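Side-chain contact in methylated RNA-binding protein 1 (Saccharomyces cerevisiae S288c, PDB 4RCM), which binds N6-methyladenosine-containing RNAs through its YTH domain and lowers the stability of PHO4 mRNA by acting on its 3'-UTR: residues Lys118-Pro123 / Ile145-Leu150. Numbering follows the deposited sequence. Where two conformers were deposited one is given.
Sequences KRFLIP and ISIINL
Phe120 lays one face of its ring on the side chain of Ile147, a compact example of how a single aromatic residue can join a loop to a helix when no hydrogen bond crosses between the two segments. The touching atom is the methylene CG1 of Ile147, which stands 3.7 Å from the centroid of the Phe120 ring and only 4° off the ring normal, a CH-pi contact almost centred over the face. With CG1 of Ile147 anti to the carbonyl carbon (chi1 -60°) and the branch extended (chi2 156°), CD1 carries on under the ring toward its root, 4.0 Å from CG of Phe120; the two side chains overlap while running in opposite senses. Within the YTH domain, a member of the PUA clan, the contact joins the connection after strand 102-112 and helix 114-117 to helix 141-151, which packs on the mixed sheet: Ile147 also touches Phe64 of strand 61-67, while Phe120 is backbone-bonded to Ile130. It lies about 16 Å, nearest atoms, from the bound nucleic acid. The far end of the ring meets the helix obliquely. Ser146 has its OG hydrogen-bonded to O of Ile143, about a turn earlier, and the same OG lies 3.2 Å from CE1 of Phe120. With an alanine in place of Phe120 the ring is gone, and CG1 of Ile147 would probably lose the flat surface it lies against, opening a gap between loop and helix. One turn on from Ser146, CD2 of Leu150 makes a looser apolar approach, 4.5 Å from CE2 of Phe120.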
# COMPACT_ATOMS: atom_id res chain seq x y z
N LYS A 118 6.92 7.70 -12.50
CA LYS A 118 8.27 7.34 -12.94
C LYS A 118 9.36 8.26 -12.40
O LYS A 118 10.51 7.81 -12.15
CB LYS A 118 8.35 7.31 -14.47
CG LYS A 118 7.80 6.03 -15.08
CD LYS A 118 7.49 6.21 -16.56
CE LYS A 118 7.11 4.91 -17.23
NZ LYS A 118 7.02 5.12 -18.70
N ARG A 119 9.00 9.52 -12.19
CA ARG A 119 9.86 10.53 -11.55
C ARG A 119 10.52 10.11 -10.24
O ARG A 119 11.59 10.62 -9.92
CB ARG A 119 9.03 11.79 -11.25
N PHE A 120 9.88 9.22 -9.46
CA PHE A 120 10.39 8.87 -8.11
C PHE A 120 11.36 7.73 -8.08
O PHE A 120 10.99 6.57 -8.32
CB PHE A 120 9.22 8.53 -7.22
CG PHE A 120 8.26 9.65 -7.09
CD1 PHE A 120 8.48 10.66 -6.16
CD2 PHE A 120 7.18 9.74 -7.93
CE1 PHE A 120 7.60 11.71 -6.06
CE2 PHE A 120 6.30 10.79 -7.84
CZ PHE A 120 6.49 11.78 -6.90
N LEU A 121 12.62 8.04 -7.75
CA LEU A 121 13.70 7.10 -7.86
C LEU A 121 14.07 6.67 -6.46
O LEU A 121 14.08 7.50 -5.54
CB LEU A 121 14.89 7.75 -8.61
CG LEU A 121 14.44 8.42 -9.91
CD1 LEU A 121 15.60 9.06 -10.66
CD2 LEU A 121 13.71 7.41 -10.81
N ILE A 122 14.34 5.38 -6.29
CA ILE A 122 14.45 4.81 -4.97
C ILE A 122 15.89 4.38 -4.65
O ILE A 122 16.36 3.35 -5.11
CB ILE A 122 13.51 3.60 -4.78
CG1 ILE A 122 12.07 3.96 -5.19
CG2 ILE A 122 13.57 3.10 -3.33
CD1 ILE A 122 11.48 5.15 -4.43
N PRO A 123 16.58 5.17 -3.81
CA PRO A 123 18.00 4.93 -3.60
C PRO A 123 18.40 3.48 -3.30
O PRO A 123 19.48 3.05 -3.71
CB PRO A 123 18.34 5.85 -2.42
CG PRO A 123 17.36 6.95 -2.49
CD PRO A 123 16.12 6.40 -3.12
N ILE A 145 6.06 10.76 1.36
CA ILE A 145 5.20 11.89 1.64
C ILE A 145 4.85 12.58 0.33
O ILE A 145 3.68 12.98 0.07
CB ILE A 145 5.88 12.91 2.61
CG1 ILE A 145 5.95 12.35 4.03
CG2 ILE A 145 5.16 14.23 2.59
CD1 ILE A 145 4.59 12.18 4.70
N SER A 146 5.84 12.77 -0.51
CA SER A 146 5.55 13.45 -1.80
C SER A 146 4.58 12.61 -2.65
O SER A 146 3.72 13.16 -3.33
CB SER A 146 6.85 13.76 -2.56
OG SER A 146 7.44 12.57 -3.03
N ILE A 147 4.69 11.28 -2.61
CA ILE A 147 3.73 10.44 -3.33
C ILE A 147 2.30 10.52 -2.70
O ILE A 147 1.31 10.62 -3.42
CB ILE A 147 4.22 8.99 -3.54
CG1 ILE A 147 5.51 8.98 -4.37
CG2 ILE A 147 3.20 8.21 -4.38
CD1 ILE A 147 6.36 7.74 -4.16
N ILE A 148 2.20 10.52 -1.37
CA ILE A 148 0.88 10.72 -0.73
C ILE A 148 0.26 12.00 -1.25
O ILE A 148 -0.93 12.01 -1.55
CB ILE A 148 0.96 10.78 0.81
CG1 ILE A 148 1.37 9.42 1.35
CG2 ILE A 148 -0.37 11.17 1.41
CD1 ILE A 148 0.30 8.33 1.16
N ASN A 149 1.07 13.06 -1.41
CA ASN A 149 0.53 14.37 -1.80
C ASN A 149 -0.01 14.37 -3.21
O ASN A 149 -1.01 15.08 -3.52
CB ASN A 149 1.55 15.50 -1.61
CG ASN A 149 1.75 15.88 -0.15
OD1 ASN A 149 0.82 15.78 0.69
ND2 ASN A 149 2.97 16.27 0.19
N LEU A 150 0.61 13.57 -4.07
CA LEU A 150 0.07 13.38 -5.43
C LEU A 150 -1.24 12.60 -5.34
O LEU A 150 -2.21 12.92 -6.02
CB LEU A 150 1.12 12.68 -6.31
CG LEU A 150 0.85 12.42 -7.78
CD1 LEU A 150 0.84 13.72 -8.61
CD2 LEU A 150 1.89 11.44 -8.35